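Local coordinates for protein geranyltranstransferase (Thermotoga neapolitana, PDB 4WK5) that probably acts as a magnesium-dependent prenyltransferase of the FPP/GGPP synthase family in isoprenoid biosynthesis, at residues 34-39 against 47-52; 61-66 against 278-283; 71-76 against 199-204; 180-185 against 215-220; 223-228 against 247-252. One frame throughout, in Å; residues are numbered along the deposited sequence.

Interaction 1. Residues 34-39 against 47-52; sequences ELVKPH and AMQYSV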
# COMPACT_ATOMS: atom_id res chain seq x y z
N GLU A 34 15.90 4.48 11.25
CA GLU A 34 15.32 5.75 11.67
C GLU A 34 13.83 5.80 11.33
O GLU A 34 13.01 6.26 12.14
CB GLU A 34 16.04 6.94 11.01
CG GLU A 34 17.39 7.24 11.60
CD GLU A 34 18.12 8.34 10.85
OE1 GLU A 34 17.68 8.71 9.74
OE2 GLU A 34 19.13 8.85 11.38
N LEU A 35 13.49 5.31 10.14
CA LEU A 35 12.11 5.39 9.66
C LEU A 35 11.17 4.43 10.38
O LEU A 35 9.97 4.72 10.51
CB LEU A 35 12.04 5.12 8.15
CG LEU A 35 12.70 6.19 7.28
CD1 LEU A 35 12.73 5.74 5.84
CD2 LEU A 35 11.94 7.50 7.41
N VAL A 36 11.67 3.29 10.84
CA VAL A 36 10.79 2.32 11.50
C VAL A 36 10.89 2.30 13.04
O VAL A 36 10.24 1.48 13.70
CB VAL A 36 11.02 0.88 10.95
CG1 VAL A 36 10.65 0.81 9.47
CG2 VAL A 36 12.46 0.38 11.19
N LYS A 37 11.69 3.20 13.61
CA LYS A 37 11.65 3.42 15.06
C LYS A 37 10.23 3.82 15.50
O LYS A 37 9.62 4.74 14.95
CB LYS A 37 12.65 4.50 15.49
CG LYS A 37 12.81 4.62 17.00
CD LYS A 37 13.02 6.06 17.44
CE LYS A 37 14.44 6.50 17.21
NZ LYS A 37 14.96 7.35 18.34
N PRO A 38 9.68 3.09 16.49
CA PRO A 38 8.31 3.38 16.92
C PRO A 38 8.14 4.81 17.43
O PRO A 38 9.06 5.35 18.06
CB PRO A 38 8.08 2.37 18.05
CG PRO A 38 8.97 1.21 17.66
CD PRO A 38 10.23 1.90 17.16
N HIS A 39 6.99 5.41 17.15
CA HIS A 39 6.71 6.76 17.63
C HIS A 39 5.45 6.82 18.48
O HIS A 39 5.26 7.79 19.22
CB HIS A 39 6.57 7.71 16.44
CG HIS A 39 6.51 9.15 16.83
ND1 HIS A 39 5.33 9.80 17.10
CD2 HIS A 39 7.49 10.07 17.02
CE1 HIS A 39 5.58 11.06 17.42
NE2 HIS A 39 6.89 11.24 17.38
N ALA A 47 6.72 -4.44 15.40
CA ALA A 47 6.74 -5.51 14.41
C ALA A 47 7.33 -5.04 13.08
O ALA A 47 8.05 -5.78 12.42
CB ALA A 47 5.30 -6.07 14.19
N MET A 48 7.02 -3.80 12.71
CA MET A 48 7.62 -3.19 11.53
C MET A 48 9.14 -3.12 11.69
O MET A 48 9.90 -3.48 10.77
CB MET A 48 7.05 -1.78 11.28
CG MET A 48 5.62 -1.84 10.80
SD MET A 48 4.98 -0.20 10.42
CE MET A 48 4.19 0.30 11.93
N GLN A 49 9.57 -2.66 12.87
CA GLN A 49 11.00 -2.55 13.13
C GLN A 49 11.65 -3.92 13.13
O GLN A 49 12.74 -4.11 12.57
CB GLN A 49 11.26 -1.86 14.47
CG GLN A 49 12.76 -1.77 14.77
CD GLN A 49 13.04 -1.26 16.19
OE1 GLN A 49 12.73 -1.93 17.19
NE2 GLN A 49 13.57 -0.07 16.29
N TYR A 50 10.96 -4.89 13.72
CA TYR A 50 11.47 -6.25 13.79
C TYR A 50 11.78 -6.80 12.41
O TYR A 50 12.87 -7.34 12.18
CB TYR A 50 10.46 -7.16 14.50
CG TYR A 50 10.84 -8.62 14.53
CD1 TYR A 50 11.73 -9.11 15.48
CD2 TYR A 50 10.29 -9.52 13.62
CE1 TYR A 50 12.07 -10.45 15.51
CE2 TYR A 50 10.63 -10.88 13.65
CZ TYR A 50 11.52 -11.33 14.60
OH TYR A 50 11.87 -12.67 14.64
N SER A 51 10.82 -6.68 11.49
CA SER A 51 11.02 -7.25 10.17
C SER A 51 12.15 -6.57 9.41
O SER A 51 12.85 -7.21 8.63
CB SER A 51 9.72 -7.19 9.39
OG SER A 51 8.84 -8.18 9.90
N VAL A 52 12.35 -5.28 9.64
CA VAL A 52 13.50 -4.59 9.07
C VAL A 52 14.82 -5.04 9.71
O VAL A 52 15.82 -5.29 9.00
CB VAL A 52 13.34 -3.06 9.21
CG1 VAL A 52 14.65 -2.34 8.91
CG2 VAL A 52 12.23 -2.59 8.27
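Val36 and Val52 reach toward each other tip to tip, with CG1 of Val36 lying 3.9 Å from CG2 of Val52. In both valines the methyl that makes this touch stands beside the backbone N, anti to the carbonyl carbon. The other branch of Val36 works differently. Its CG2 rests on the opposing backbone 3.8 Å from Gln49 CA and also reaches Val52 CB at 4.1 Å, so the two branches share the surface of one helical turn. The contact folds helix 43-53 back against helix 23-36, a short helical hairpin at the start of the all-helical isoprenoid synthase fold, where Leu87 of helix 75-96 also packs on Val36. Gln49 flanks the valines. Its CB sits 3.6 Å from Val36 O, a packing contact rather than a hydrogen bond. With CG anti to the backbone N (chi1 179°) and the chain extended, the amide reaches Pro38; the side chain crosses that of Pro38 at about a right angle, Gln49 NE2 4.0 Å from Pro38 CD. Met48 starts toward the hairpin partner, but its end turns away and packs on Tyr154 of the second subunit.

Interaction 2. Residues 61-66 against 278-283; sequences PLLVLT and HRTFDF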
# COMPACT_ATOMS: atom_id res chain seq x y z
N PRO A 61 18.29 -1.87 -2.49
CA PRO A 61 18.68 -0.47 -2.23
C PRO A 61 20.14 -0.21 -2.60
O PRO A 61 20.48 0.90 -3.01
CB PRO A 61 18.45 -0.31 -0.72
CG PRO A 61 18.40 -1.70 -0.16
CD PRO A 61 17.80 -2.54 -1.27
N LEU A 62 21.00 -1.21 -2.44
CA LEU A 62 22.39 -1.05 -2.86
C LEU A 62 22.48 -0.79 -4.36
O LEU A 62 23.29 0.02 -4.79
CB LEU A 62 23.22 -2.28 -2.49
CG LEU A 62 23.63 -2.40 -1.02
CD1 LEU A 62 24.16 -3.80 -0.74
CD2 LEU A 62 24.69 -1.36 -0.69
N LEU A 63 21.64 -1.45 -5.14
CA LEU A 63 21.61 -1.22 -6.59
C LEU A 63 21.17 0.21 -6.91
O LEU A 63 21.76 0.86 -7.78
CB LEU A 63 20.70 -2.24 -7.26
CG LEU A 63 20.56 -2.27 -8.78
CD1 LEU A 63 21.92 -2.60 -9.42
CD2 LEU A 63 19.50 -3.30 -9.14
N VAL A 64 20.15 0.71 -6.22
CA VAL A 64 19.74 2.10 -6.41
C VAL A 64 20.92 3.05 -6.14
O VAL A 64 21.18 3.96 -6.93
CB VAL A 64 18.56 2.46 -5.50
CG1 VAL A 64 18.26 3.96 -5.59
CG2 VAL A 64 17.33 1.62 -5.87
N LEU A 65 21.65 2.82 -5.05
CA LEU A 65 22.78 3.68 -4.72
C LEU A 65 23.92 3.56 -5.72
O LEU A 65 24.56 4.57 -6.05
CB LEU A 65 23.30 3.38 -3.31
CG LEU A 65 22.34 3.72 -2.17
CD1 LEU A 65 23.06 3.60 -0.83
CD2 LEU A 65 21.78 5.12 -2.35
N THR A 66 24.20 2.36 -6.21
CA THR A 66 25.34 2.21 -7.12
C THR A 66 25.01 2.78 -8.50
O THR A 66 25.85 3.44 -9.11
CB THR A 66 25.81 0.75 -7.26
OG1 THR A 66 24.85 -0.01 -8.02
CG2 THR A 66 26.02 0.13 -5.86
N HIS A 278 30.29 1.66 -13.93
CA HIS A 278 31.39 0.90 -13.33
C HIS A 278 31.08 0.26 -11.99
O HIS A 278 31.36 -0.92 -11.78
CB HIS A 278 32.62 1.80 -13.11
CG HIS A 278 33.18 2.39 -14.36
ND1 HIS A 278 33.48 3.73 -14.47
CD2 HIS A 278 33.51 1.83 -15.54
CE1 HIS A 278 33.97 3.97 -15.68
NE2 HIS A 278 33.99 2.83 -16.35
N ARG A 279 30.54 1.05 -11.08
CA ARG A 279 30.23 0.58 -9.74
C ARG A 279 29.16 -0.49 -9.80
O ARG A 279 29.22 -1.48 -9.09
CB ARG A 279 29.78 1.73 -8.85
CG ARG A 279 30.81 2.85 -8.78
CD ARG A 279 30.28 4.01 -7.96
NE ARG A 279 31.36 4.90 -7.54
CZ ARG A 279 31.84 5.89 -8.28
NH1 ARG A 279 31.33 6.12 -9.48
NH2 ARG A 279 32.82 6.65 -7.82
N THR A 280 28.18 -0.28 -10.68
CA THR A 280 27.08 -1.22 -10.80
C THR A 280 27.56 -2.54 -11.39
O THR A 280 27.20 -3.62 -10.92
CB THR A 280 25.96 -0.62 -11.66
OG1 THR A 280 25.55 0.64 -11.09
CG2 THR A 280 24.77 -1.55 -11.69
N PHE A 281 28.41 -2.45 -12.41
CA PHE A 281 29.04 -3.61 -13.00
C PHE A 281 29.82 -4.42 -11.96
O PHE A 281 29.64 -5.63 -11.85
CB PHE A 281 29.97 -3.17 -14.13
CG PHE A 281 30.77 -4.28 -14.74
CD1 PHE A 281 30.21 -5.12 -15.68
CD2 PHE A 281 32.10 -4.47 -14.38
CE1 PHE A 281 30.94 -6.13 -16.25
CE2 PHE A 281 32.84 -5.49 -14.95
CZ PHE A 281 32.26 -6.32 -15.88
N ASP A 282 30.68 -3.74 -11.21
CA ASP A 282 31.49 -4.40 -10.20
C ASP A 282 30.60 -5.05 -9.13
O ASP A 282 30.83 -6.20 -8.74
CB ASP A 282 32.45 -3.42 -9.54
CG ASP A 282 33.56 -2.96 -10.49
OD1 ASP A 282 33.85 -3.68 -11.47
OD2 ASP A 282 34.14 -1.89 -10.22
N PHE A 283 29.58 -4.32 -8.68
CA PHE A 283 28.63 -4.81 -7.68
C PHE A 283 27.96 -6.10 -8.16
O PHE A 283 27.96 -7.12 -7.47
CB PHE A 283 27.59 -3.72 -7.37
CG PHE A 283 26.48 -4.16 -6.43
CD1 PHE A 283 26.77 -4.74 -5.21
CD2 PHE A 283 25.16 -3.97 -6.78
CE1 PHE A 283 25.75 -5.13 -4.35
CE2 PHE A 283 24.14 -4.35 -5.93
CZ PHE A 283 24.44 -4.94 -4.72
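Helices 61-66 and 278-283 run nearly antiparallel, their axes 149° apart and 9.3 Å from each other at closest approach, with the chains nearest at Thr66 and Thr280. This pairing lays the last modelled helix of the all-helical isoprenoid synthase fold, 278-289, against the early helix 59-70. Phe283 carries most of the apolar contact. Its CG lies anti to the backbone N (chi1 175°), which carries the ring across to the other helix, where CZ meets Leu62 CB at 3.7 Å and CE2 comes 3.9 Å from the backbone N of Leu63. An alanine here is likely to open a gap beside Leu62 and the backbone of Leu63, leaving Leu62 CB without its aromatic neighbour. One turn away, Leu63 CD1 packs on Thr280 CG2 at 3.8 Å, the two chains crossing at about a right angle. Arg279 turns its guanidinium to a salt bridge with Glu69, while Asp70 bonds Thr280 OG1. That hydroxyl oxygen also lies 3.2 Å from Thr66 OG1, which is equally close to Leu63 O.

Interaction 3. Residues 71-76 against 199-204; sequences IGVEEE and LLKGLD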
# COMPACT_ATOMS: atom_id res chain seq x y z
N ILE A 71 25.75 7.56 -12.28
CA ILE A 71 25.28 8.59 -13.21
C ILE A 71 25.21 9.98 -12.58
O ILE A 71 24.68 10.92 -13.17
CB ILE A 71 23.91 8.23 -13.82
CG1 ILE A 71 22.82 8.18 -12.74
CG2 ILE A 71 23.99 6.90 -14.57
CD1 ILE A 71 21.43 7.98 -13.31
N GLY A 72 25.76 10.10 -11.37
CA GLY A 72 25.88 11.39 -10.71
C GLY A 72 24.62 11.95 -10.07
O GLY A 72 24.39 13.16 -10.09
N VAL A 73 23.81 11.08 -9.49
CA VAL A 73 22.63 11.54 -8.78
C VAL A 73 23.00 11.94 -7.36
O VAL A 73 23.79 11.26 -6.69
CB VAL A 73 21.51 10.48 -8.74
CG1 VAL A 73 20.42 10.86 -7.76
CG2 VAL A 73 20.93 10.28 -10.14
N GLU A 74 22.45 13.07 -6.93
CA GLU A 74 22.55 13.57 -5.57
C GLU A 74 22.18 12.49 -4.56
O GLU A 74 21.13 11.86 -4.68
CB GLU A 74 21.64 14.79 -5.38
CG GLU A 74 20.28 14.75 -6.12
CD GLU A 74 20.37 14.91 -7.64
OE1 GLU A 74 21.49 15.02 -8.19
OE2 GLU A 74 19.30 14.91 -8.29
N GLU A 75 23.03 12.30 -3.56
CA GLU A 75 22.88 11.20 -2.61
C GLU A 75 21.55 11.17 -1.84
O GLU A 75 20.97 10.10 -1.66
CB GLU A 75 24.05 11.24 -1.61
CG GLU A 75 24.13 10.03 -0.68
CD GLU A 75 24.62 8.78 -1.37
OE1 GLU A 75 24.74 8.76 -2.61
OE2 GLU A 75 24.90 7.79 -0.65
N GLU A 76 21.06 12.34 -1.42
CA GLU A 76 19.93 12.40 -0.49
C GLU A 76 18.63 11.84 -1.07
O GLU A 76 17.97 11.00 -0.45
CB GLU A 76 19.70 13.84 -0.03
CG GLU A 76 18.53 14.01 0.94
CD GLU A 76 18.56 13.01 2.10
OE1 GLU A 76 19.65 12.74 2.64
OE2 GLU A 76 17.48 12.50 2.46
N LEU A 199 15.46 8.58 -13.68
CA LEU A 199 14.39 9.59 -13.56
C LEU A 199 14.87 10.79 -12.75
O LEU A 199 14.63 11.94 -13.13
CB LEU A 199 13.14 8.98 -12.91
CG LEU A 199 12.20 8.24 -13.87
CD1 LEU A 199 11.19 7.38 -13.11
CD2 LEU A 199 11.49 9.22 -14.80
N LEU A 200 15.55 10.52 -11.64
CA LEU A 200 16.07 11.58 -10.78
C LEU A 200 17.07 12.47 -11.52
O LEU A 200 17.15 13.67 -11.26
CB LEU A 200 16.74 11.00 -9.54
CG LEU A 200 15.82 10.21 -8.60
CD1 LEU A 200 16.57 9.75 -7.37
CD2 LEU A 200 14.65 11.07 -8.21
N LYS A 201 17.82 11.88 -12.45
CA LYS A 201 18.87 12.59 -13.18
C LYS A 201 18.34 13.23 -14.47
O LYS A 201 19.00 14.08 -15.07
CB LYS A 201 20.03 11.64 -13.51
CG LYS A 201 21.30 12.32 -14.04
CD LYS A 201 21.92 13.22 -12.98
CE LYS A 201 23.24 13.82 -13.46
NZ LYS A 201 23.82 14.72 -12.43
N GLY A 202 17.13 12.84 -14.87
CA GLY A 202 16.53 13.36 -16.09
C GLY A 202 16.99 12.66 -17.36
O GLY A 202 16.83 13.19 -18.46
N LEU A 203 17.57 11.48 -17.20
CA LEU A 203 18.02 10.68 -18.34
C LEU A 203 16.96 9.67 -18.76
O LEU A 203 16.18 9.20 -17.94
CB LEU A 203 19.33 9.95 -17.99
CG LEU A 203 20.45 10.80 -17.39
CD1 LEU A 203 21.62 9.92 -16.97
CD2 LEU A 203 20.89 11.86 -18.38
N ASP A 204 16.93 9.33 -20.05
CA ASP A 204 15.97 8.36 -20.56
C ASP A 204 16.20 6.98 -19.93
O ASP A 204 17.33 6.50 -19.90
CB ASP A 204 16.07 8.27 -22.09
CG ASP A 204 14.96 7.43 -22.69
OD1 ASP A 204 13.83 7.95 -22.82
OD2 ASP A 204 15.22 6.26 -23.04
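Two Schellman motifs meet here: Ile71 and Gly72 close helix 59-70, and Lys201 and Gly202 close helix 175-201, with Gly72 and Gly202 taking the positive phi of the C-prime position. The touching parts run in nearly opposite directions, 155° apart, at one end of the helical bundle. Lys201 makes the largest share of the contact. Its CB touches two aliphatic groups of the other segment, 3.7 Å from Val73 CG2 and 3.9 Å from Ile71 CD1, as the chains slide past each other. A bend at chi2 (65°) then turns the rest of the lysine back over the opposing turn. CE passes 3.3 Å from Ile71 O, and NZ donates a 2.9 Å hydrogen bond to Gly72 O, approaching from above the carbonyl plane, 48° out of it. Deeper in, the side chains of Val73 and Leu200 cross at about a right angle, CG1 4.0 Å from CD1. Toward the surface, Ile71 CD1 touches Leu203 CD1 at 4.1 Å. Glu74, at the N-cap position of helix 75-96, brings OE1 within 4.8 Å of Lys201 NZ without contact. NZ thus bonds one carbonyl oxygen of the helix terminus while its methylene CE lies against the one before; the positive charge probably offsets some of the partial negative charge there, with Glu74 likely adding a weak attraction at the surface.

Interaction 4. Residues 180-185 against 215-220; sequences KMYSFK and FGVAFQ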
# COMPACT_ATOMS: atom_id res chain seq x y z
N LYS A 180 6.45 -14.67 -17.31
CA LYS A 180 5.72 -13.42 -17.09
C LYS A 180 5.57 -13.16 -15.58
O LYS A 180 5.72 -12.03 -15.10
CB LYS A 180 4.34 -13.49 -17.76
CG LYS A 180 3.52 -12.21 -17.66
CD LYS A 180 4.16 -11.07 -18.44
CE LYS A 180 3.16 -9.94 -18.67
NZ LYS A 180 3.75 -8.81 -19.46
N MET A 181 5.28 -14.23 -14.85
CA MET A 181 5.17 -14.14 -13.41
C MET A 181 6.50 -13.71 -12.77
O MET A 181 6.51 -12.89 -11.84
CB MET A 181 4.70 -15.49 -12.84
CG MET A 181 4.53 -15.51 -11.33
SD MET A 181 6.03 -16.02 -10.49
CE MET A 181 6.06 -17.76 -10.99
N TYR A 182 7.62 -14.24 -13.27
CA TYR A 182 8.93 -13.82 -12.76
C TYR A 182 9.14 -12.34 -13.04
O TYR A 182 9.65 -11.60 -12.21
CB TYR A 182 10.06 -14.62 -13.41
CG TYR A 182 10.31 -15.97 -12.76
CD1 TYR A 182 9.26 -16.78 -12.37
CD2 TYR A 182 11.61 -16.44 -12.57
CE1 TYR A 182 9.49 -18.01 -11.77
CE2 TYR A 182 11.85 -17.66 -11.99
CZ TYR A 182 10.79 -18.44 -11.59
OH TYR A 182 11.02 -19.66 -11.00
N SER A 183 8.77 -11.93 -14.24
CA SER A 183 8.93 -10.55 -14.66
C SER A 183 8.16 -9.60 -13.75
O SER A 183 8.66 -8.55 -13.37
CB SER A 183 8.46 -10.37 -16.10
OG SER A 183 8.42 -9.00 -16.45
N PHE A 184 6.94 -9.99 -13.41
CA PHE A 184 6.11 -9.15 -12.55
C PHE A 184 6.53 -9.23 -11.08
O PHE A 184 6.63 -8.20 -10.39
CB PHE A 184 4.63 -9.55 -12.65
CG PHE A 184 3.90 -8.94 -13.82
CD1 PHE A 184 4.57 -8.53 -14.95
CD2 PHE A 184 2.53 -8.76 -13.75
CE1 PHE A 184 3.88 -7.96 -16.02
CE2 PHE A 184 1.83 -8.19 -14.82
CZ PHE A 184 2.51 -7.79 -15.95
N LYS A 185 6.76 -10.44 -10.59
CA LYS A 185 6.97 -10.64 -9.15
C LYS A 185 8.33 -10.16 -8.65
O LYS A 185 8.46 -9.71 -7.50
CB LYS A 185 6.77 -12.12 -8.81
CG LYS A 185 6.99 -12.50 -7.36
CD LYS A 185 7.20 -14.01 -7.25
CE LYS A 185 7.68 -14.43 -5.88
NZ LYS A 185 6.69 -14.09 -4.82
N PHE A 215 17.58 -8.78 -15.31
CA PHE A 215 18.35 -9.11 -14.12
C PHE A 215 17.46 -9.78 -13.08
O PHE A 215 17.84 -10.78 -12.46
CB PHE A 215 19.01 -7.86 -13.53
CG PHE A 215 19.75 -8.12 -12.24
CD1 PHE A 215 19.13 -7.91 -11.02
CD2 PHE A 215 21.05 -8.61 -12.26
CE1 PHE A 215 19.80 -8.18 -9.83
CE2 PHE A 215 21.71 -8.87 -11.08
CZ PHE A 215 21.09 -8.66 -9.87
N GLY A 216 16.27 -9.22 -12.88
CA GLY A 216 15.32 -9.77 -11.91
C GLY A 216 14.89 -11.19 -12.22
O GLY A 216 14.78 -12.01 -11.31
N VAL A 217 14.62 -11.50 -13.48
CA VAL A 217 14.25 -12.87 -13.82
C VAL A 217 15.42 -13.82 -13.52
O VAL A 217 15.22 -14.89 -12.94
CB VAL A 217 13.82 -13.00 -15.30
CG1 VAL A 217 13.65 -14.46 -15.68
CG2 VAL A 217 12.52 -12.24 -15.52
N ALA A 218 16.63 -13.41 -13.90
CA ALA A 218 17.83 -14.22 -13.63
C ALA A 218 18.03 -14.41 -12.13
O ALA A 218 18.37 -15.50 -11.66
CB ALA A 218 19.06 -13.57 -14.26
N PHE A 219 17.82 -13.33 -11.38
CA PHE A 219 17.93 -13.35 -9.92
C PHE A 219 16.98 -14.39 -9.31
O PHE A 219 17.38 -15.17 -8.44
CB PHE A 219 17.65 -11.95 -9.36
CG PHE A 219 17.95 -11.78 -7.89
CD1 PHE A 219 19.22 -11.42 -7.47
CD2 PHE A 219 16.94 -11.93 -6.94
CE1 PHE A 219 19.50 -11.24 -6.13
CE2 PHE A 219 17.21 -11.75 -5.59
CZ PHE A 219 18.49 -11.41 -5.18
N GLN A 220 15.73 -14.42 -9.78
CA GLN A 220 14.76 -15.36 -9.23
C GLN A 220 15.11 -16.80 -9.61
O GLN A 220 14.93 -17.71 -8.79
CB GLN A 220 13.33 -15.02 -9.70
CG GLN A 220 12.25 -15.87 -9.00
CD GLN A 220 10.82 -15.39 -9.25
OE1 GLN A 220 10.58 -14.27 -9.70
NE2 GLN A 220 9.85 -16.26 -8.95
O HOH W 1 10.13 -18.70 -8.00
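Tyr182 and Gln220 lie stacked, ring and amide planes only 5° apart, with NE2 over one ring face and offset toward the rim, 3.3 Å from CE1. Gln220 is modelled in two conformers, one of them described here. Its CG lies anti to the backbone N (chi1 -172°) and the chain is extended, so it runs across the face and CG adds a CH-pi contact 3.8 Å from the ring centroid. Val217 O approaches the ring at the edge, in plane, while Val217 CG2 packs on Tyr182 CB at 4.0 Å. Segments 180-185 and 215-220, on helices 175-201 and 206-229, cross at 107°, and Gln220 lies just ahead of the second aspartate-rich motif on helix 206-229. Lys185 passes the amide at about a right angle, its CD 3.9 Å from NE2, bound for a salt bridge with Glu160. A leucine in place of Tyr182 would probably deprive the amide of its flat support and leave Leu248 N without its hydroxyl partner. Gln220 OE1 bonds Thr186 OG1, and Gln220 NE2 donates to a water oxygen 2.6 Å away. In this conformer the stack probably holds the amide flat, and the bonds at its ends are likely to limit its rotation.

Interaction 5. Residues 223-228 against 247-252; sequences DDLKDV and TLVKKM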
# COMPACT_ATOMS: atom_id res chain seq x y z
N ASP A 223 17.81 -17.98 -7.40
CA ASP A 223 17.21 -18.31 -6.11
C ASP A 223 16.54 -19.69 -6.14
O ASP A 223 16.66 -20.47 -5.19
CB ASP A 223 16.19 -17.25 -5.69
CG ASP A 223 15.48 -17.61 -4.40
OD1 ASP A 223 16.04 -17.30 -3.32
OD2 ASP A 223 14.38 -18.20 -4.45
N ASP A 224 15.84 -19.98 -7.24
CA ASP A 224 15.23 -21.29 -7.45
C ASP A 224 16.27 -22.40 -7.35
O ASP A 224 16.04 -23.43 -6.70
CB ASP A 224 14.58 -21.39 -8.82
CG ASP A 224 13.38 -20.50 -8.98
OD1 ASP A 224 12.79 -20.06 -7.97
OD2 ASP A 224 13.03 -20.24 -10.15
N LEU A 225 17.39 -22.19 -8.03
CA LEU A 225 18.44 -23.20 -8.12
C LEU A 225 19.11 -23.41 -6.76
O LEU A 225 19.42 -24.54 -6.38
CB LEU A 225 19.47 -22.81 -9.18
CG LEU A 225 18.98 -22.85 -10.62
CD1 LEU A 225 19.95 -22.14 -11.56
CD2 LEU A 225 18.78 -24.29 -11.08
N LYS A 226 19.32 -22.31 -6.04
CA LYS A 226 19.79 -22.37 -4.66
C LYS A 226 18.88 -23.24 -3.79
O LYS A 226 19.36 -24.08 -3.04
CB LYS A 226 19.86 -20.95 -4.07
CG LYS A 226 20.04 -20.91 -2.56
CD LYS A 226 19.34 -19.69 -1.97
CE LYS A 226 19.47 -19.65 -0.46
NZ LYS A 226 18.88 -18.40 0.12
N ASP A 227 17.57 -23.04 -3.91
CA ASP A 227 16.59 -23.81 -3.14
C ASP A 227 16.65 -25.30 -3.46
O ASP A 227 16.49 -26.14 -2.57
CB ASP A 227 15.17 -23.29 -3.39
CG ASP A 227 14.98 -21.87 -2.92
OD1 ASP A 227 15.82 -21.37 -2.15
OD2 ASP A 227 13.97 -21.24 -3.33
N VAL A 228 16.86 -25.61 -4.74
CA VAL A 228 16.93 -27.00 -5.19
C VAL A 228 18.12 -27.74 -4.56
O VAL A 228 18.01 -28.90 -4.16
CB VAL A 228 17.02 -27.09 -6.74
CG1 VAL A 228 17.66 -28.40 -7.18
CG2 VAL A 228 15.64 -26.93 -7.36
N THR A 247 7.98 -23.11 -10.87
CA THR A 247 9.20 -22.36 -11.12
C THR A 247 9.69 -22.60 -12.55
O THR A 247 9.22 -23.51 -13.23
CB THR A 247 10.32 -22.75 -10.15
OG1 THR A 247 10.75 -24.09 -10.43
CG2 THR A 247 9.83 -22.67 -8.71
N LEU A 248 10.61 -21.76 -13.00
CA LEU A 248 11.22 -21.95 -14.31
C LEU A 248 12.11 -23.19 -14.29
O LEU A 248 12.33 -23.80 -15.33
CB LEU A 248 12.02 -20.72 -14.73
CG LEU A 248 11.16 -19.58 -15.26
CD1 LEU A 248 12.03 -18.38 -15.63
CD2 LEU A 248 10.36 -20.05 -16.48
N VAL A 249 12.61 -23.54 -13.11
CA VAL A 249 13.41 -24.77 -13.01
C VAL A 249 12.51 -25.98 -13.25
O VAL A 249 12.89 -26.91 -13.96
CB VAL A 249 14.13 -24.88 -11.64
CG1 VAL A 249 14.87 -26.22 -11.53
CG2 VAL A 249 15.12 -23.74 -11.49
N LYS A 250 11.31 -25.96 -12.69
CA LYS A 250 10.34 -27.02 -12.95
C LYS A 250 9.95 -27.12 -14.42
O LYS A 250 9.84 -28.22 -14.97
CB LYS A 250 9.08 -26.82 -12.10
CG LYS A 250 9.25 -27.19 -10.64
CD LYS A 250 7.91 -27.15 -9.92
CE LYS A 250 8.08 -27.35 -8.43
NZ LYS A 250 6.76 -27.25 -7.74
N LYS A 251 9.71 -25.98 -15.06
CA LYS A 251 9.25 -25.97 -16.45
C LYS A 251 10.35 -26.27 -17.46
O LYS A 251 10.12 -26.94 -18.47
CB LYS A 251 8.62 -24.61 -16.80
CG LYS A 251 7.42 -24.22 -15.95
CD LYS A 251 6.26 -25.18 -16.14
CE LYS A 251 5.86 -25.32 -17.60
NZ LYS A 251 4.62 -26.15 -17.75
N MET A 252 11.55 -25.77 -17.20
CA MET A 252 12.63 -25.84 -18.18
C MET A 252 13.64 -26.93 -17.86
O MET A 252 14.43 -27.34 -18.72
CB MET A 252 13.34 -24.49 -18.27
CG MET A 252 12.42 -23.33 -18.64
SD MET A 252 13.28 -21.76 -18.65
CE MET A 252 14.36 -21.97 -20.06
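Thr247 OG1 accepts a hydrogen bond from Lys250 N at 3.0 Å, the N-H pointing at it with an angle of 162°, while the same side chain turns CB and CG2 to Asp224. Placing OG1 between the backbone N and carbonyl carbon (chi1 69°) is what brings it under the first turn as the N-cap of helix 248-274. Asp224 slides past the threonine in the opposite direction, OD2 lying 3.7 Å from Thr247 CB. The same oxygen is 4.0 Å from Leu248 N, which bonds instead to the hydroxyl of Tyr182. Asp224 belongs to the DDxxD sequence at 223-227, the second aspartate-rich motif of the FPP/GGPP synthase family, whose aspartates bind magnesium and substrate diphosphate in relatives. The contact therefore sets the start of helix 248-274 against the helix bearing that motif, the axes of 223-228 and 248-252 standing 84° apart. Val249 supplies the apolar half. Its CG2 touches two neighbours on the other helix, 3.6 Å from Asp224 CB and 3.7 Å from Leu225 CD2. The other branch, CG1, anti to the backbone N, faces Val228 CG2 more loosely at 4.3 Å. Leu225 also packs on Val254 and Lys258 of helix 248-274.

In the fold
Interactions 4 and 5 form the one pair in direct touch: both draw on helix 206-229, and Tyr182 of the first reaches Thr247 and Leu248 of the second. Interactions 1 to 4 are partly buried, though most touching residues of interaction 3 are exposed; interaction 5 is a surface contact. Interaction 4, closest to the chain's centre, relies on a stacked amide, whereas interaction 5 combines a helix cap with valine packing. Interaction 3 uses the far end of helix 175-201, about 25 Å from interaction 4 between centres, and depends on a lysine bonded to a helix-end carbonyl. Interaction 2 joins sequence-distant helices through threonines and a phenylalanine. Interaction 1, mainly apolar, closes a local hairpin across the chain's centre from interactions 4 and 5.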